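Local coordinates for protein PnpC (Pseudomonas putida, PDB 3N9T) that probably uses ferric iron to cleave the ring of hydroxyquinol between its two adjacent hydroxyls, as an intradiol dioxygenase that also binds phospholipid, at residues A[19-24]-A[31-36]; A[70-75]-A[197-202]. All blocks are in the same frame, centred on the assembly; numbering follows the deposited sequence.

Contact 1 (A[19-24]-A[31-36]). With HGX (1-heptadecanoyl-2-tridecanoyl-3-glycerol-phosphonyl choline), chain B.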
loop_
_atom_site.group_PDB
_atom_site.type_symbol
_atom_site.label_atom_id
_atom_site.label_comp_id
_atom_site.label_asym_id
_atom_site.label_seq_id
_atom_site.Cartn_x
_atom_site.Cartn_y
_atom_site.Cartn_z
ATOM N N SER A 19 8.461 1.020 -17.221
ATOM C CA SER A 19 8.166 -0.418 -17.332
ATOM C C SER A 19 6.703 -0.746 -17.717
ATOM O O SER A 19 6.403 -1.848 -18.189
ATOM C CB SER A 19 8.569 -1.177 -16.060
ATOM O OG SER A 19 7.679 -0.925 -14.970
ATOM N N PHE A 20 5.784 0.185 -17.452
ATOM C CA PHE A 20 4.350 -0.033 -17.699
ATOM C C PHE A 20 3.865 0.409 -19.085
ATOM O O PHE A 20 2.706 0.175 -19.391
ATOM C CB PHE A 20 3.519 0.663 -16.602
ATOM C CG PHE A 20 3.606 -0.046 -15.243
ATOM C CD1 PHE A 20 2.759 -1.117 -14.954
ATOM C CD2 PHE A 20 4.539 0.340 -14.313
ATOM C CE1 PHE A 20 2.810 -1.789 -13.734
ATOM C CE2 PHE A 20 4.625 -0.316 -13.049
ATOM C CZ PHE A 20 3.756 -1.397 -12.780
ATOM N N GLU A 21 4.761 1.023 -19.882
ATOM C CA GLU A 21 4.465 1.489 -21.262
ATOM C C GLU A 21 3.783 0.504 -22.176
ATOM O O GLU A 21 3.016 0.878 -23.038
ATOM C CB GLU A 21 5.740 1.897 -21.993
ATOM C CG GLU A 21 6.119 3.275 -21.716
ATOM C CD GLU A 21 4.980 4.250 -21.978
ATOM O OE1 GLU A 21 4.205 4.044 -22.963
ATOM O OE2 GLU A 21 4.884 5.231 -21.204
ATOM N N THR A 22 4.132 -0.740 -21.972
ATOM C CA THR A 22 3.668 -1.879 -22.680
ATOM C C THR A 22 2.254 -2.405 -22.283
ATOM O O THR A 22 1.787 -3.348 -22.952
ATOM C CB THR A 22 4.626 -3.067 -22.257
ATOM O OG1 THR A 22 4.851 -2.968 -20.803
ATOM C CG2 THR A 22 5.956 -2.985 -22.965
ATOM N N SER A 23 1.612 -1.909 -21.198
ATOM C CA SER A 23 0.308 -2.475 -20.749
ATOM C C SER A 23 -0.701 -2.330 -21.895
ATOM O O SER A 23 -0.807 -1.260 -22.474
ATOM C CB SER A 23 -0.273 -1.815 -19.438
ATOM O OG SER A 23 0.793 -1.345 -18.577
ATOM N N PRO A 24 -1.349 -3.425 -22.266
ATOM C CA PRO A 24 -2.393 -3.449 -23.316
ATOM C C PRO A 24 -3.546 -2.474 -22.937
ATOM O O PRO A 24 -4.027 -1.715 -23.786
ATOM C CB PRO A 24 -2.894 -4.920 -23.247
ATOM C CG PRO A 24 -1.858 -5.674 -22.597
ATOM C CD PRO A 24 -1.017 -4.788 -21.793
ATOM N N ILE A 31 -3.002 4.397 -14.569
ATOM C CA ILE A 31 -3.049 4.303 -13.105
ATOM C C ILE A 31 -1.657 3.910 -12.546
ATOM O O ILE A 31 -1.168 4.523 -11.595
ATOM C CB ILE A 31 -4.081 3.271 -12.678
ATOM C CG1 ILE A 31 -5.517 3.842 -12.897
ATOM C CG2 ILE A 31 -3.902 2.960 -11.206
ATOM C CD1 ILE A 31 -6.623 2.756 -12.737
ATOM N N MET A 32 -1.039 2.872 -13.127
ATOM C CA MET A 32 0.240 2.391 -12.572
ATOM C C MET A 32 1.370 3.425 -12.761
ATOM O O MET A 32 2.211 3.577 -11.887
ATOM C CB MET A 32 0.624 1.074 -13.209
ATOM C CG MET A 32 -0.318 -0.140 -12.816
ATOM S SD MET A 32 -0.647 -0.258 -11.015
ATOM C CE MET A 32 0.997 -0.567 -10.365
ATOM N N GLN A 33 1.415 4.133 -13.890
ATOM C CA GLN A 33 2.454 5.162 -14.016
ATOM C C GLN A 33 2.301 6.284 -13.024
ATOM O O GLN A 33 3.296 6.783 -12.464
ATOM C CB GLN A 33 2.598 5.686 -15.461
ATOM C CG GLN A 33 3.080 4.544 -16.410
ATOM C CD GLN A 33 3.424 5.026 -17.828
ATOM O OE1 GLN A 33 2.705 5.845 -18.420
ATOM N NE2 GLN A 33 4.518 4.496 -18.367
ATOM N N SER A 34 1.067 6.714 -12.799
ATOM C CA SER A 34 0.795 7.684 -11.774
ATOM C C SER A 34 1.129 7.185 -10.372
ATOM O O SER A 34 1.767 7.890 -9.561
ATOM C CB SER A 34 -0.700 8.060 -11.799
ATOM O OG SER A 34 -0.896 9.127 -10.939
ATOM N N LEU A 35 0.737 5.945 -10.084
ATOM C CA LEU A 35 0.950 5.456 -8.728
ATOM C C LEU A 35 2.493 5.340 -8.461
ATOM O O LEU A 35 3.010 5.720 -7.382
ATOM C CB LEU A 35 0.276 4.095 -8.723
ATOM C CG LEU A 35 0.455 3.219 -7.511
ATOM C CD1 LEU A 35 0.208 4.082 -6.343
ATOM C CD2 LEU A 35 -0.622 2.117 -7.575
ATOM N N VAL A 36 3.216 4.804 -9.455
ATOM C CA VAL A 36 4.669 4.643 -9.292
ATOM C C VAL A 36 5.400 6.002 -9.117
ATOM O O VAL A 36 6.273 6.145 -8.258
ATOM C CB VAL A 36 5.234 3.820 -10.450
ATOM C CG1 VAL A 36 6.774 3.812 -10.397
ATOM C CG2 VAL A 36 4.751 2.317 -10.291
HETATM O O11 HGX B . -7.522 -1.799 -14.264
HETATM C C11 HGX B . -7.647 -2.345 -13.212
HETATM C C12 HGX B . -7.792 -1.501 -11.989
HETATM C C13 HGX B . -6.438 -1.233 -11.381
HETATM C C14 HGX B . -6.751 -0.584 -10.060
HETATM C C15 HGX B . -5.514 -0.203 -9.348
HETATM C C16 HGX B . -5.889 0.664 -8.189
HETATM C C17 HGX B . -4.713 0.738 -7.250
HETATM C C18 HGX B . -4.932 1.939 -6.351
HETATM C C19 HGX B . -4.443 1.661 -4.947
HETATM C C20 HGX B . -5.375 2.425 -4.004
HETATM C C21 HGX B . -6.603 1.607 -3.591
HETATM C C22 HGX B . -6.952 1.634 -2.100
HETATM C C23 HGX B . -5.946 2.364 -1.204
HETATM O O3 HGX B . -7.659 -3.784 -13.175
HETATM C C3 HGX B . -7.338 -4.561 -14.327
HETATM C C2 HGX B . -6.011 -5.296 -14.197
HETATM C C1 HGX B . -5.951 -6.284 -15.327
HETATM O O3P HGX B . -5.733 -5.523 -16.505
HETATM O O2 HGX B . -5.899 -6.065 -13.004
HETATM C C31 HGX B . -4.729 -5.756 -12.171
HETATM O O31 HGX B . -3.872 -6.584 -11.988
HETATM C C32 HGX B . -4.492 -4.503 -11.425
HETATM C C33 HGX B . -3.239 -4.817 -10.598
HETATM C C34 HGX B . -3.267 -3.952 -9.367
HETATM C C35 HGX B . -1.959 -3.258 -9.081
HETATM C C36 HGX B . -2.123 -2.542 -7.789
HETATM C C37 HGX B . -0.733 -2.354 -7.210
HETATM C C38 HGX B . -0.917 -1.421 -6.049
HETATM C C39 HGX B . 0.206 -1.588 -5.046
HETATM C C40 HGX B . 0.825 -0.260 -4.640
HETATM C C42 HGX B . 0.154 0.384 -3.425
HETATM C C43 HGX B . 1.073 0.510 -2.196
HETATM C C44 HGX B . 2.568 0.602 -2.518
HETATM C C45 HGX B . 3.320 -0.498 -1.773
HETATM C C46 HGX B . 4.614 -0.964 -2.469
HETATM C C47 HGX B . 5.792 -0.863 -1.507
HETATM C C48 HGX B . 5.696 -2.095 -0.631
HETATM O O1 HGX B . -6.804 -7.419 -17.744
HETATM P P1 HGX B . -6.597 -5.901 -17.800
HETATM O O4 HGX B . -7.792 -4.965 -17.784
HETATM O O5 HGX B . -5.592 -5.541 -19.038
HETATM C C4 HGX B . -5.980 -5.822 -20.401
HETATM C C5 HGX B . -5.087 -6.883 -21.063
HETATM N N1 HGX B . -5.549 -8.303 -21.028
HETATM C C6 HGX B . -5.064 -8.973 -22.252
HETATM C C7 HGX B . -7.024 -8.468 -20.963
HETATM C C8 HGX B . -4.922 -8.979 -19.875
#
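With chi1 of F20 at -72° and that of M32 at -68°, each CG stands anti to its own carbonyl carbon, and the phenyl ring of the loop is laid against the side chain of the helix. M32 CB sits over one face of the ring, 3.6 Å from the F20 centroid and displaced toward the rim, a CH-pi contact. The methionine chain then bends at both chi2 and chi3 and curls round this rim, bringing its methyl CE to 3.8 Å from F20 CZ. Its sulfur meets the ring obliquely, a Met-aromatic contact with SD 5.3 Å from the F20 centroid. One turn on, V36 offers a methyl, CG2, 3.8 Å from F20 CE2.

These residues close a helix-loop-helix corner: 19-24 leaves helix 7-18 and turns back on helix 26-46. The reversal is a type I beta turn from F20 to S23, in which F20 O accepts both S23 N and S23 OG, the hydroxyl at 2.6 Å from F20 O, in the carbonyl plane on a lone pair. A small serine suits this end of the turn, since its short hydroxyl reaches back to the carbonyl.

At the more open margin Q33, extended beyond CG, gives its NE2 hydrogen to E21 OE2 at 3.0 Å and a nearly straight 166°, meeting the oxygen from above the carboxylate plane; NE2 also bonds V17 O on helix 7-18. R211 of the second subunit makes a cation-pi contact with the F20 ring.

M32 turns SD to the lipid, 3.8 Å from HGX C35. The unbranched, flexible thioether thus serves aromatic ring and acyl chain together, implying an apolar layer continuous from the loop to the phospholipid, with the E21-Q33 bond at its more open edge.

Contact 2 (A[70-75]-A[197-202])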
loop_
_atom_site.group_PDB
_atom_site.type_symbol
_atom_site.label_atom_id
_atom_site.label_comp_id
_atom_site.label_asym_id
_atom_site.label_seq_id
_atom_site.Cartn_x
_atom_site.Cartn_y
_atom_site.Cartn_z
ATOM N N LYS A 70 -14.124 -12.480 6.419
ATOM C CA LYS A 70 -15.485 -12.390 6.938
ATOM C C LYS A 70 -16.028 -11.032 7.383
ATOM O O LYS A 70 -16.904 -10.459 6.735
ATOM C CB LYS A 70 -15.652 -13.462 8.041
ATOM C CG LYS A 70 -15.237 -14.889 7.564
ATOM C CD LYS A 70 -15.983 -15.273 6.261
ATOM C CE LYS A 70 -15.717 -16.722 5.802
ATOM N NZ LYS A 70 -16.650 -17.078 4.669
ATOM N N VAL A 71 -15.513 -10.532 8.495
ATOM C CA VAL A 71 -16.117 -9.419 9.206
ATOM C C VAL A 71 -15.141 -8.242 9.337
ATOM O O VAL A 71 -15.505 -7.195 9.856
ATOM C CB VAL A 71 -16.514 -9.878 10.641
ATOM C CG1 VAL A 71 -17.718 -10.867 10.596
ATOM C CG2 VAL A 71 -15.278 -10.502 11.402
ATOM N N ARG A 72 -13.903 -8.430 8.878
ATOM C CA ARG A 72 -12.858 -7.433 9.116
ATOM C C ARG A 72 -12.050 -7.165 7.839
ATOM O O ARG A 72 -11.379 -8.069 7.289
ATOM C CB ARG A 72 -11.940 -7.882 10.280
ATOM C CG ARG A 72 -10.877 -6.844 10.677
ATOM C CD ARG A 72 -11.505 -5.613 11.286
ATOM N NE ARG A 72 -10.417 -4.809 11.830
ATOM C CZ ARG A 72 -9.980 -4.896 13.079
ATOM N NH1 ARG A 72 -10.595 -5.731 13.941
ATOM N NH2 ARG A 72 -8.969 -4.137 13.477
ATOM N N GLN A 73 -12.088 -5.915 7.397
ATOM C CA GLN A 73 -11.292 -5.558 6.246
ATOM C C GLN A 73 -10.377 -4.416 6.701
ATOM O O GLN A 73 -10.774 -3.249 6.688
ATOM C CB GLN A 73 -12.227 -5.144 5.104
ATOM C CG GLN A 73 -11.953 -5.826 3.763
ATOM C CD GLN A 73 -10.513 -5.671 3.325
ATOM O OE1 GLN A 73 -9.986 -6.502 2.544
ATOM N NE2 GLN A 73 -9.845 -4.625 3.837
ATOM N N GLU A 74 -9.154 -4.755 7.092
ATOM C CA GLU A 74 -8.247 -3.762 7.677
ATOM C C GLU A 74 -7.745 -2.817 6.573
ATOM O O GLU A 74 -7.411 -1.657 6.848
ATOM C CB GLU A 74 -7.048 -4.430 8.381
ATOM C CG GLU A 74 -6.223 -3.436 9.303
ATOM C CD GLU A 74 -6.905 -3.069 10.634
ATOM O OE1 GLU A 74 -8.094 -3.396 10.777
ATOM O OE2 GLU A 74 -6.273 -2.460 11.535
ATOM N N PHE A 75 -7.615 -3.323 5.339
ATOM C CA PHE A 75 -7.197 -2.398 4.240
ATOM C C PHE A 75 -8.238 -1.296 3.994
ATOM O O PHE A 75 -7.870 -0.151 3.714
ATOM C CB PHE A 75 -6.771 -3.073 2.905
ATOM C CG PHE A 75 -5.265 -3.269 2.827
ATOM C CD1 PHE A 75 -4.723 -4.539 2.937
ATOM C CD2 PHE A 75 -4.376 -2.143 2.757
ATOM C CE1 PHE A 75 -3.325 -4.740 3.005
ATOM C CE2 PHE A 75 -2.986 -2.335 2.772
ATOM C CZ PHE A 75 -2.440 -3.625 2.903
ATOM N N PRO A 197 -12.550 -0.024 14.929
ATOM C CA PRO A 197 -11.652 -1.053 15.537
ATOM C C PRO A 197 -10.196 -0.586 15.655
ATOM O O PRO A 197 -9.605 -0.033 14.708
ATOM C CB PRO A 197 -11.768 -2.243 14.569
ATOM C CG PRO A 197 -13.001 -1.959 13.693
ATOM C CD PRO A 197 -13.219 -0.497 13.698
ATOM N N THR A 198 -9.595 -0.778 16.815
ATOM C CA THR A 198 -8.231 -0.317 16.966
ATOM C C THR A 198 -7.303 -1.461 17.363
ATOM O O THR A 198 -6.210 -1.232 17.797
ATOM C CB THR A 198 -8.175 0.757 18.046
ATOM O OG1 THR A 198 -8.815 0.228 19.209
ATOM C CG2 THR A 198 -8.968 1.963 17.635
ATOM N N ASP A 199 -7.749 -2.694 17.243
ATOM C CA ASP A 199 -6.939 -3.827 17.700
ATOM C C ASP A 199 -6.058 -4.378 16.589
ATOM O O ASP A 199 -5.490 -5.483 16.717
ATOM C CB ASP A 199 -7.851 -4.933 18.221
ATOM C CG ASP A 199 -8.818 -5.410 17.203
ATOM O OD1 ASP A 199 -9.210 -4.660 16.257
ATOM O OD2 ASP A 199 -9.233 -6.573 17.360
ATOM N N GLY A 200 -5.938 -3.629 15.498
ATOM C CA GLY A 200 -5.098 -4.056 14.395
ATOM C C GLY A 200 -4.047 -3.001 14.098
ATOM O O GLY A 200 -3.870 -2.045 14.865
ATOM N N PRO A 201 -3.371 -3.142 12.948
ATOM C CA PRO A 201 -2.400 -2.103 12.517
ATOM C C PRO A 201 -2.971 -0.700 12.413
ATOM O O PRO A 201 -2.264 0.266 12.742
ATOM C CB PRO A 201 -1.895 -2.605 11.156
ATOM C CG PRO A 201 -2.282 -4.104 11.124
ATOM C CD PRO A 201 -3.395 -4.346 12.070
ATOM N N VAL A 202 -4.209 -0.529 11.969
ATOM C CA VAL A 202 -4.761 0.868 11.904
ATOM C C VAL A 202 -4.725 1.486 13.328
ATOM O O VAL A 202 -4.309 2.608 13.513
ATOM C CB VAL A 202 -6.181 0.851 11.330
ATOM C CG1 VAL A 202 -6.931 2.168 11.569
ATOM C CG2 VAL A 202 -6.099 0.479 9.793
HETATM O O HOH W 1 -7.220 -1.595 13.854
#
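D199 OD1 is gripped by two nitrogens of R72, NH2 at 2.8 Å and NH1 at 2.9 Å from that one oxygen, in an end-on salt bridge. It belongs to a salt-bridge network of R72, E74 and D199 that ties the start of helix 74-81, in the N-terminal region of this intradiol dioxygenase, to the loop leading into helix 201-209 of the catalytic region. The side-on edge of the same guanidinium, NE and NH2, holds E74 OE1, with NE 2.9 Å from it. Arginine suits this place because one flat group can serve two carboxylates, both near its plane, while P197 CB lies over the centre of one face, 3.5 Å from R72 CZ.

An alanine in place of R72 would probably leave E74 and D199 without their shared cation, D199 freer to turn, and P197 without the flat group it covers.

The E74 chain bends at chi2 (75°), which carries OE2 to the backbone of V202 at the helix start, V202 N lying 2.9 Å from E74 OE2 in a hydrogen bond of 159°. Since P201 has no amide hydrogen to offer, V202 supplies the first-turn N-H, and the carboxylate is likely to be stabilised by the helix N-terminus. V202 also lays CG2 against E74 CD, covering the acid with a methyl. G200, at the N-cap, lets the carboxylate come close, for a CB here would clash with E74 OE2. One water ties these pieces together, donating to E74 OE2 at 2.7 Å and to P197 O, and accepting from G200 N.

Along the chain the two contacts come in series: contact 1 closes within helix 26-46 before contact 2 opens at the start of helix 74-81. Their centres lie 30 Å apart and their nearest atoms about 12 Å, without touching. Contact 1 is local and belongs to the helical N-terminal part, its centre about 31 Å from the centre of the chain. Contact 2 spans 121 intervening residues to join that part to the iron-bearing dioxygenase region, with the P197 side chain about 7 Å from that of the iron ligand Y194. Both lie near bound phospholipid: contact 1 packs the 19-24 loop on helix 26-46 where lipid and second subunit meet it, and contact 2 fastens the helical region to the catalytic one.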